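Long-range contact in ORF112 (Cyprinid herpesvirus 3, PDB 4WCG), which binds Z-DNA through its Zalpha domain, a winged helix-turn-helix module linked to innate immunity, and is probably also able to bind RNA: residues P37-L47 and R74-V85. Numbering follows the deposited sequence.
Sequences PISEEMNLKIL and RHLYRMSEDGRV. With SO4 (sulfate ion), chain F; nucleotides of chain D; nucleotides of chain C.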
ATOM      1  N   PRO A  37      -1.567   8.215 -15.070  1.00 50.19           N
ATOM      2  CA  PRO A  37      -0.334   8.560 -14.356  1.00 49.14           C
ATOM      3  C   PRO A  37      -0.605   8.882 -12.886  1.00 47.81           C
ATOM      4  O   PRO A  37      -1.761   8.854 -12.456  1.00 45.01           O
ATOM      5  CB  PRO A  37       0.175   9.806 -15.103  1.00 47.19           C
ATOM      6  CG  PRO A  37      -0.610   9.856 -16.384  1.00 61.21           C
ATOM      7  CD  PRO A  37      -1.931   9.243 -16.056  1.00 50.90           C
ATOM      8  N   ILE A  38       0.452   9.171 -12.129  1.00 37.98           N
ATOM      9  CA  ILE A  38       0.309   9.627 -10.746  1.00 34.96           C
ATOM     10  C   ILE A  38       0.705  11.094 -10.629  1.00 37.30           C
ATOM     11  O   ILE A  38       1.817  11.478 -10.990  1.00 40.77           O
ATOM     12  CB  ILE A  38       1.168   8.803  -9.769  1.00 32.66           C
ATOM     13  CG1 ILE A  38       0.678   7.355  -9.709  1.00 35.97           C
ATOM     14  CG2 ILE A  38       1.153   9.435  -8.381  1.00 29.93           C
ATOM     15  CD1 ILE A  38      -0.726   7.211  -9.162  1.00 34.41           C
ATOM     16  N   SER A  39      -0.220  11.908 -10.135  1.00 33.57           N
ATOM     17  CA  SER A  39       0.039  13.318  -9.883  1.00 36.24           C
ATOM     18  C   SER A  39       0.301  13.553  -8.403  1.00 31.28           C
ATOM     19  O   SER A  39      -0.527  13.204  -7.557  1.00 30.88           O
ATOM     20  CB  SER A  39      -1.143  14.169 -10.345  1.00 38.10           C
ATOM     21  OG  SER A  39      -1.105  15.457  -9.763  1.00 43.04           O
ATOM     22  N   GLU A  40       1.445  14.149  -8.078  1.00 33.65           N
ATOM     23  CA  GLU A  40       1.721  14.467  -6.684  1.00 34.10           C
ATOM     24  C   GLU A  40       0.756  15.548  -6.208  1.00 32.13           C
ATOM     25  O   GLU A  40       0.363  15.570  -5.042  1.00 32.71           O
ATOM     26  CB  GLU A  40       3.181  14.902  -6.492  1.00 38.10           C
ATOM     27  CG  GLU A  40       3.543  15.354  -5.068  1.00 42.05           C
ATOM     28  CD  GLU A  40       3.278  14.301  -3.986  1.00 45.70           C
ATOM     29  OE1 GLU A  40       3.192  13.089  -4.302  1.00 39.31           O
ATOM     30  OE2 GLU A  40       3.168  14.701  -2.805  1.00 41.94           O
ATOM     31  N   GLU A  41       0.360  16.432  -7.119  1.00 35.13           N
ATOM     32  CA  GLU A  41      -0.656  17.430  -6.811  1.00 36.15           C
ATOM     33  C   GLU A  41      -1.962  16.761  -6.371  1.00 37.67           C
ATOM     34  O   GLU A  41      -2.592  17.193  -5.407  1.00 33.84           O
ATOM     35  CB  GLU A  41      -0.895  18.337  -8.018  1.00 48.42           C
ATOM     36  CG  GLU A  41      -2.027  19.329  -7.834  1.00 62.14           C
ATOM     37  CD  GLU A  41      -1.920  20.503  -8.785  1.00 79.87           C
ATOM     38  OE1 GLU A  41      -0.816  21.079  -8.895  1.00 88.77           O
ATOM     39  OE2 GLU A  41      -2.935  20.845  -9.428  1.00 86.19           O
ATOM     40  N   MET A  42      -2.360  15.704  -7.076  1.00 33.46           N
ATOM     41  CA  MET A  42      -3.555  14.943  -6.705  1.00 31.21           C
ATOM     42  C   MET A  42      -3.374  14.266  -5.343  1.00 27.92           C
ATOM     43  O   MET A  42      -4.288  14.246  -4.515  1.00 25.40           O
ATOM     44  CB  MET A  42      -3.886  13.902  -7.785  1.00 30.41           C
ATOM     45  CG  MET A  42      -5.025  12.961  -7.423  1.00 36.19           C
ATOM     46  SD  MET A  42      -6.591  13.809  -7.136  1.00 38.74           S
ATOM     47  CE  MET A  42      -7.142  14.101  -8.812  1.00 42.55           C
ATOM     48  N   ASN A  43      -2.188  13.718  -5.111  1.00 26.07           N
ATOM     49  CA  ASN A  43      -1.891  13.094  -3.822  1.00 21.92           C
ATOM     50  C   ASN A  43      -2.137  14.050  -2.666  1.00 26.89           C
ATOM     51  O   ASN A  43      -2.783  13.706  -1.680  1.00 24.63           O
ATOM     52  CB  ASN A  43      -0.451  12.611  -3.775  1.00 25.42           C
ATOM     53  CG  ASN A  43      -0.231  11.367  -4.590  1.00 28.62           C
ATOM     54  OD1 ASN A  43      -1.172  10.614  -4.855  1.00 26.90           O
ATOM     55  ND2 ASN A  43       1.010  11.143  -4.999  1.00 29.85           N
ATOM     56  N   LEU A  44      -1.629  15.269  -2.801  1.00 27.36           N
ATOM     57  CA  LEU A  44      -1.763  16.256  -1.742  1.00 26.41           C
ATOM     58  C   LEU A  44      -3.223  16.636  -1.501  1.00 25.72           C
ATOM     59  O   LEU A  44      -3.632  16.845  -0.364  1.00 26.72           O
ATOM     60  CB  LEU A  44      -0.933  17.500  -2.072  1.00 28.97           C
ATOM     61  CG  LEU A  44       0.582  17.281  -2.034  1.00 30.67           C
ATOM     62  CD1 LEU A  44       1.333  18.523  -2.477  1.00 34.16           C
ATOM     63  CD2 LEU A  44       1.012  16.879  -0.637  1.00 33.41           C
ATOM     64  N   LYS A  45      -4.017  16.707  -2.564  1.00 28.47           N
ATOM     65  CA  LYS A  45      -5.429  17.039  -2.412  1.00 28.42           C
ATOM     66  C   LYS A  45      -6.178  15.924  -1.670  1.00 24.14           C
ATOM     67  O   LYS A  45      -7.053  16.183  -0.848  1.00 26.71           O
ATOM     68  CB  LYS A  45      -6.064  17.296  -3.778  1.00 31.26           C
ATOM     69  CG  LYS A  45      -5.496  18.523  -4.488  1.00 37.16           C
ATOM     70  CD  LYS A  45      -5.983  18.593  -5.918  1.00 47.72           C
ATOM     71  CE  LYS A  45      -5.482  19.856  -6.606  1.00 62.66           C
ATOM     72  NZ  LYS A  45      -6.098  20.030  -7.951  1.00 75.02           N
ATOM     73  N   ILE A  46      -5.836  14.682  -1.980  1.00 23.89           N
ATOM     74  CA  ILE A  46      -6.465  13.541  -1.320  1.00 24.49           C
ATOM     75  C   ILE A  46      -6.082  13.500   0.160  1.00 25.57           C
ATOM     76  O   ILE A  46      -6.924  13.278   1.028  1.00 25.17           O
ATOM     77  CB  ILE A  46      -6.062  12.236  -2.009  1.00 21.86           C
ATOM     78  CG1 ILE A  46      -6.664  12.187  -3.413  1.00 21.49           C
ATOM     79  CG2 ILE A  46      -6.520  11.027  -1.191  1.00 24.25           C
ATOM     80  CD1 ILE A  46      -6.154  11.033  -4.251  1.00 23.08           C
ATOM     81  N   LEU A  47      -4.807  13.735   0.444  1.00 22.80           N
ATOM     82  CA  LEU A  47      -4.333  13.766   1.824  1.00 21.87           C
ATOM     83  C   LEU A  47      -5.039  14.879   2.590  1.00 27.16           C
ATOM     84  O   LEU A  47      -5.369  14.733   3.772  1.00 27.52           O
ATOM     85  CB  LEU A  47      -2.818  13.966   1.866  1.00 23.15           C
ATOM     86  CG  LEU A  47      -2.014  12.782   1.328  1.00 23.99           C
ATOM     87  CD1 LEU A  47      -0.537  13.131   1.247  1.00 28.86           C
ATOM     88  CD2 LEU A  47      -2.194  11.575   2.224  1.00 26.02           C
ATOM     89  N   ARG A  74      -6.620   5.075  -7.803  1.00 16.77           N
ATOM     90  CA  ARG A  74      -5.268   4.822  -8.292  1.00 17.67           C
ATOM     91  C   ARG A  74      -4.262   5.519  -7.370  1.00 20.01           C
ATOM     92  O   ARG A  74      -3.215   4.939  -7.001  1.00 20.70           O
ATOM     93  CB  ARG A  74      -5.116   5.304  -9.737  1.00 21.16           C
ATOM     94  CG  ARG A  74      -3.782   4.889 -10.372  1.00 22.88           C
ATOM     95  CD  ARG A  74      -3.750   5.149 -11.860  1.00 30.43           C
ATOM     96  NE  ARG A  74      -3.745   6.572 -12.159  1.00 35.08           N
ATOM     97  CZ  ARG A  74      -4.785   7.229 -12.653  1.00 44.13           C
ATOM     98  NH1 ARG A  74      -5.919   6.588 -12.881  1.00 40.95           N
ATOM     99  NH2 ARG A  74      -4.690   8.526 -12.913  1.00 40.46           N
ATOM    100  N   HIS A  75      -4.582   6.754  -6.995  1.00 18.73           N
ATOM    101  CA  HIS A  75      -3.664   7.505  -6.142  1.00 18.65           C
ATOM    102  C   HIS A  75      -3.652   6.987  -4.698  1.00 19.25           C
ATOM    103  O   HIS A  75      -2.583   6.892  -4.092  1.00 19.09           O
ATOM    104  CB  HIS A  75      -3.994   8.998  -6.193  1.00 19.01           C
ATOM    105  CG  HIS A  75      -3.616   9.649  -7.486  1.00 23.14           C
ATOM    106  ND1 HIS A  75      -4.305   9.437  -8.663  1.00 23.58           N
ATOM    107  CD2 HIS A  75      -2.611  10.504  -7.788  1.00 25.63           C
ATOM    108  CE1 HIS A  75      -3.744  10.140  -9.630  1.00 27.31           C
ATOM    109  NE2 HIS A  75      -2.713  10.795  -9.127  1.00 29.52           N
ATOM    110  N   LEU A  76      -4.818   6.640  -4.148  1.00 17.81           N
ATOM    111  CA  LEU A  76      -4.877   6.086  -2.787  1.00 16.26           C
ATOM    112  C   LEU A  76      -4.034   4.827  -2.670  1.00 17.52           C
ATOM    113  O   LEU A  76      -3.225   4.671  -1.745  1.00 18.09           O
ATOM    114  CB  LEU A  76      -6.323   5.755  -2.378  1.00 16.46           C
ATOM    115  CG  LEU A  76      -7.213   6.948  -2.032  1.00 15.49           C
ATOM    116  CD1 LEU A  76      -8.685   6.522  -2.017  1.00 19.69           C
ATOM    117  CD2 LEU A  76      -6.810   7.495  -0.653  1.00 18.14           C
ATOM    118  N   TYR A  77      -4.220   3.902  -3.604  1.00 16.96           N
ATOM    119  CA  TYR A  77      -3.484   2.654  -3.506  1.00 17.21           C
ATOM    120  C   TYR A  77      -1.979   2.864  -3.678  1.00 19.06           C
ATOM    121  O   TYR A  77      -1.190   2.228  -2.991  1.00 19.94           O
ATOM    122  CB  TYR A  77      -4.017   1.633  -4.515  1.00 17.07           C
ATOM    123  CG  TYR A  77      -5.269   0.920  -4.025  1.00 17.91           C
ATOM    124  CD1 TYR A  77      -6.535   1.466  -4.228  1.00 17.97           C
ATOM    125  CD2 TYR A  77      -5.170  -0.269  -3.327  1.00 16.39           C
ATOM    126  CE1 TYR A  77      -7.669   0.814  -3.776  1.00 15.47           C
ATOM    127  CE2 TYR A  77      -6.287  -0.927  -2.864  1.00 17.70           C
ATOM    128  CZ  TYR A  77      -7.540  -0.379  -3.089  1.00 16.43           C
ATOM    129  OH  TYR A  77      -8.641  -1.055  -2.619  1.00 18.23           O
ATOM    130  N   ARG A  78      -1.561   3.750  -4.576  1.00 17.83           N
ATOM    131  CA  ARG A  78      -0.129   3.984  -4.680  1.00 18.88           C
ATOM    132  C   ARG A  78       0.428   4.655  -3.417  1.00 19.99           C
ATOM    133  O   ARG A  78       1.533   4.313  -2.980  1.00 21.26           O
ATOM    134  CB  ARG A  78       0.186   4.793  -5.926  1.00 21.06           C
ATOM    135  CG  ARG A  78      -0.042   3.986  -7.216  1.00 26.93           C
ATOM    136  CD  ARG A  78       0.706   2.630  -7.248  1.00 29.89           C
ATOM    137  NE  ARG A  78       0.604   1.992  -8.563  1.00 31.15           N
ATOM    138  CZ  ARG A  78       1.152   0.823  -8.906  1.00 36.96           C
ATOM    139  NH1 ARG A  78       1.863   0.108  -8.029  1.00 34.62           N
ATOM    140  NH2 ARG A  78       0.992   0.362 -10.143  1.00 31.61           N
ATOM    141  N   MET A  79      -0.328   5.588  -2.827  1.00 19.67           N
ATOM    142  CA  MET A  79       0.122   6.209  -1.564  1.00 19.13           C
ATOM    143  C   MET A  79       0.173   5.204  -0.420  1.00 19.97           C
ATOM    144  O   MET A  79       0.984   5.352   0.506  1.00 23.35           O
ATOM    145  CB  MET A  79      -0.774   7.385  -1.170  1.00 19.07           C
ATOM    146  CG  MET A  79      -0.372   8.662  -1.892  1.00 19.82           C
ATOM    147  SD  MET A  79      -1.135  10.139  -1.201  1.00 22.59           S
ATOM    148  CE  MET A  79      -2.855   9.871  -1.663  1.00 23.23           C
ATOM    149  N   SER A  80      -0.672   4.181  -0.469  1.00 18.73           N
ATOM    150  CA  SER A  80      -0.690   3.210   0.611  1.00 17.99           C
ATOM    151  C   SER A  80       0.598   2.374   0.602  1.00 19.54           C
ATOM    152  O   SER A  80       1.006   1.848   1.632  1.00 20.52           O
ATOM    153  CB  SER A  80      -1.921   2.302   0.515  1.00 23.16           C
ATOM    154  OG  SER A  80      -1.785   1.317  -0.498  1.00 22.66           O
ATOM    155  N   GLU A  81       1.255   2.245  -0.552  1.00 19.00           N
ATOM    156  CA  GLU A  81       2.475   1.451  -0.639  1.00 21.76           C
ATOM    157  C   GLU A  81       3.554   1.960   0.298  1.00 23.03           C
ATOM    158  O   GLU A  81       4.218   1.167   0.949  1.00 24.15           O
ATOM    159  CB  GLU A  81       3.022   1.423  -2.072  1.00 24.36           C
ATOM    160  CG  GLU A  81       2.072   0.753  -3.035  1.00 25.68           C
ATOM    161  CD  GLU A  81       2.444   0.941  -4.484  1.00 28.25           C
ATOM    162  OE1 GLU A  81       3.529   1.485  -4.783  1.00 30.89           O
ATOM    163  OE2 GLU A  81       1.628   0.521  -5.327  1.00 32.16           O
ATOM    164  N   ASP A  82       3.730   3.283   0.359  1.00 23.00           N
ATOM    165  CA  ASP A  82       4.771   3.835   1.218  1.00 26.93           C
ATOM    166  C   ASP A  82       4.209   4.444   2.488  1.00 26.47           C
ATOM    167  O   ASP A  82       4.908   5.172   3.193  1.00 32.98           O
ATOM    168  CB  ASP A  82       5.628   4.866   0.471  1.00 33.73           C
ATOM    169  CG  ASP A  82       4.812   5.960  -0.192  1.00 37.54           C
ATOM    170  OD1 ASP A  82       3.699   5.687  -0.668  1.00 39.08           O
ATOM    171  OD2 ASP A  82       5.312   7.103  -0.260  1.00 54.75           O
ATOM    172  N   GLY A  83       2.955   4.134   2.790  1.00 23.15           N
ATOM    173  CA  GLY A  83       2.382   4.473   4.084  1.00 23.02           C
ATOM    174  C   GLY A  83       1.864   5.887   4.260  1.00 24.41           C
ATOM    175  O   GLY A  83       1.661   6.339   5.392  1.00 28.47           O
ATOM    176  N   ARG A  84       1.625   6.586   3.158  1.00 20.77           N
ATOM    177  CA  ARG A  84       1.068   7.938   3.250  1.00 20.45           C
ATOM    178  C   ARG A  84      -0.425   7.933   3.572  1.00 20.28           C
ATOM    179  O   ARG A  84      -0.954   8.896   4.140  1.00 23.61           O
ATOM    180  CB  ARG A  84       1.322   8.700   1.951  1.00 26.28           C
ATOM    181  CG  ARG A  84       2.785   9.033   1.748  1.00 32.34           C
ATOM    182  CD  ARG A  84       3.010   9.664   0.397  1.00 32.39           C
ATOM    183  NE  ARG A  84       2.714  11.087   0.403  1.00 30.33           N
ATOM    184  CZ  ARG A  84       2.755  11.856  -0.684  1.00 37.77           C
ATOM    185  NH1 ARG A  84       3.044  11.318  -1.862  1.00 33.67           N
ATOM    186  NH2 ARG A  84       2.490  13.153  -0.602  1.00 33.20           N
ATOM    187  N   VAL A  85      -1.107   6.870   3.144  1.00 19.87           N
ATOM    188  CA  VAL A  85      -2.474   6.579   3.565  1.00 18.52           C
ATOM    189  C   VAL A  85      -2.526   5.107   3.963  1.00 19.67           C
ATOM    190  O   VAL A  85      -1.613   4.327   3.652  1.00 20.87           O
ATOM    191  CB  VAL A  85      -3.530   6.855   2.446  1.00 18.67           C
ATOM    192  CG1 VAL A  85      -3.488   8.302   2.011  1.00 21.89           C
ATOM    193  CG2 VAL A  85      -3.314   5.946   1.243  1.00 18.08           C
TER
HETATM  194  S   SO4 F 302       2.361  16.669 -10.287  0.75 73.21           S
HETATM  195  O1  SO4 F 302       2.954  15.336 -10.212  0.75 66.29           O
HETATM  196  O2  SO4 F 302       2.063  17.152  -8.943  0.75 74.32           O
HETATM  197  O3  SO4 F 302       1.126  16.624 -11.066  0.75 73.75           O
HETATM  198  O4  SO4 F 302       3.304  17.580 -10.929  0.75 77.88           O
ATOM    199  P    DG D   5     -12.163   1.649  -9.271  1.00 18.01           P
ATOM    200  OP1  DG D   5     -12.883   2.190  -8.143  1.00 19.71           O
ATOM    201  OP2  DG D   5     -12.598   1.996 -10.602  1.00 19.84           O
ATOM    202  O5'  DG D   5     -10.648   2.048  -9.071  1.00 18.08           O
ATOM    203  C5'  DG D   5      -9.680   1.599  -9.978  1.00 18.63           C
ATOM    204  C4'  DG D   5      -8.296   1.957  -9.496  1.00 17.00           C
ATOM    205  O4'  DG D   5      -8.028   1.314  -8.242  1.00 18.33           O
ATOM    206  C3'  DG D   5      -7.193   1.506 -10.444  1.00 19.33           C
ATOM    207  O3'  DG D   5      -6.850   2.630 -11.228  1.00 22.47           O
ATOM    208  C2'  DG D   5      -6.065   1.082  -9.522  1.00 19.69           C
ATOM    209  C1'  DG D   5      -6.718   0.795  -8.189  1.00 18.71           C
ATOM    210  N9   DG D   5      -6.810  -0.601  -7.776  1.00 19.80           N
ATOM    211  C8   DG D   5      -6.461  -1.097  -6.551  1.00 20.33           C
ATOM    212  N7   DG D   5      -6.709  -2.366  -6.422  1.00 18.96           N
ATOM    213  C5   DG D   5      -7.260  -2.730  -7.637  1.00 17.95           C
ATOM    214  C6   DG D   5      -7.715  -3.984  -8.090  1.00 17.83           C
ATOM    215  O6   DG D   5      -7.717  -5.051  -7.497  1.00 19.28           O
ATOM    216  N1   DG D   5      -8.221  -3.905  -9.378  1.00 16.81           N
ATOM    217  C2   DG D   5      -8.266  -2.769 -10.136  1.00 16.58           C
ATOM    218  N2   DG D   5      -8.781  -2.897 -11.355  1.00 16.70           N
ATOM    219  N3   DG D   5      -7.832  -1.594  -9.728  1.00 17.11           N
ATOM    220  C4   DG D   5      -7.340  -1.649  -8.480  1.00 17.30           C
ATOM    221  P    DC D   4     -11.868  -0.896  -3.952  1.00 17.07           P
ATOM    222  OP1  DC D   4     -10.917   0.058  -3.360  1.00 18.09           O
ATOM    223  OP2  DC D   4     -13.233  -0.442  -4.248  1.00 18.85           O
ATOM    224  O5'  DC D   4     -11.220  -1.518  -5.278  1.00 19.37           O
ATOM    225  C5'  DC D   4     -10.333  -0.758  -6.059  1.00 18.25           C
ATOM    226  C4'  DC D   4     -10.678  -0.910  -7.534  1.00 16.99           C
ATOM    227  O4'  DC D   4     -10.436  -2.285  -7.953  1.00 17.49           O
ATOM    228  C3'  DC D   4     -12.137  -0.605  -7.895  1.00 17.63           C
ATOM    229  O3'  DC D   4     -12.186   0.069  -9.159  1.00 18.04           O
ATOM    230  C2'  DC D   4     -12.744  -2.001  -8.015  1.00 16.76           C
ATOM    231  C1'  DC D   4     -11.579  -2.763  -8.637  1.00 16.84           C
ATOM    232  N1   DC D   4     -11.667  -4.225  -8.437  1.00 16.26           N
ATOM    233  C2   DC D   4     -12.210  -5.025  -9.429  1.00 16.81           C
ATOM    234  O2   DC D   4     -12.611  -4.488 -10.469  1.00 17.46           O
ATOM    235  N3   DC D   4     -12.293  -6.368  -9.231  1.00 17.64           N
ATOM    236  C4   DC D   4     -11.848  -6.896  -8.087  1.00 16.39           C
ATOM    237  N4   DC D   4     -11.944  -8.219  -7.924  1.00 19.92           N
ATOM    238  C5   DC D   4     -11.298  -6.086  -7.052  1.00 18.77           C
ATOM    239  C6   DC D   4     -11.217  -4.774  -7.268  1.00 16.29           C
TER
ATOM    240  P    DG C   5       6.359  -8.791 -10.781  1.00 19.94           P
ATOM    241  OP1  DG C   5       7.611  -8.675 -10.114  1.00 22.15           O
ATOM    242  OP2  DG C   5       6.110  -9.949 -11.590  1.00 24.04           O
ATOM    243  O5'  DG C   5       5.206  -8.696  -9.697  1.00 20.92           O
ATOM    244  C5'  DG C   5       3.872  -8.800 -10.100  1.00 19.25           C
ATOM    245  C4'  DG C   5       2.941  -8.559  -8.937  1.00 19.33           C
ATOM    246  O4'  DG C   5       3.198  -7.264  -8.370  1.00 19.75           O
ATOM    247  C3'  DG C   5       1.479  -8.566  -9.349  1.00 19.19           C
ATOM    248  O3'  DG C   5       0.963  -9.858  -9.095  1.00 21.86           O
ATOM    249  C2'  DG C   5       0.854  -7.515  -8.457  1.00 21.18           C
ATOM    250  C1'  DG C   5       1.995  -6.607  -8.044  1.00 20.92           C
ATOM    251  N9   DG C   5       2.035  -5.284  -8.647  1.00 20.55           N
ATOM    252  C8   DG C   5       2.197  -4.109  -7.966  1.00 19.17           C
ATOM    253  N7   DG C   5       2.249  -3.068  -8.743  1.00 20.31           N
ATOM    254  C5   DG C   5       2.115  -3.586 -10.020  1.00 19.81           C
ATOM    255  C6   DG C   5       2.108  -2.936 -11.273  1.00 19.47           C
ATOM    256  O6   DG C   5       2.219  -1.741 -11.516  1.00 20.02           O
ATOM    257  N1   DG C   5       1.954  -3.842 -12.312  1.00 16.27           N
ATOM    258  C2   DG C   5       1.850  -5.196 -12.168  1.00 19.80           C
ATOM    259  N2   DG C   5       1.724  -5.899 -13.294  1.00 18.02           N
ATOM    260  N3   DG C   5       1.876  -5.816 -11.007  1.00 19.44           N
ATOM    261  C4   DG C   5       1.993  -4.955  -9.980  1.00 18.05           C
TER
HETATM  262  O   HOH W   1      -0.411   8.030  -5.482  1.00 28.25           O
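The buried ring of His75 is held between two CH-pi contacts: Met42 CG lies 3.5 Å from the ring centroid, while Ile38 CD1 sits over the opposite face, 4.0 Å from the centroid. Polar groups meet its edge. NE2 accepts the backbone N-H of Ser39 (N to NE2 2.9 Å, nearly straight at 167°), and ND1 is hydrogen-bonded to Glu71 O; one bond at each ring nitrogen should fix how the ring is turned. Asn43 OD1 meets the same edge at CD2, its amide steeply inclined to the ring, and a water joins OD1 to His75 O. Arg74 reaches Pro37 O side-on with NE and NH2, each 3.0 Å from that oxygen, while its NH1 forms a salt bridge with a DNA phosphate. Farther along, Arg84 meets Glu40 end-on, NH2 to OE2 at 2.8 Å and NH1 to OE1, in nearly coplanar groups; a bend at chi2 (57°) turns the Glu40 carboxylate toward Asn43, whose ND2 donates to OE1. Between these polar ends, Met79 packs against Asn43, Ile46 and Leu47. Segment 40-47 crosses segment 74-81 of recognition helix 69-81 at -87°; Tyr77 and Arg78 contact the DNA, Met42 and Ile46 reach Leu65 of helix 58-65, and Val85 touches Trp94 of strand 94-95.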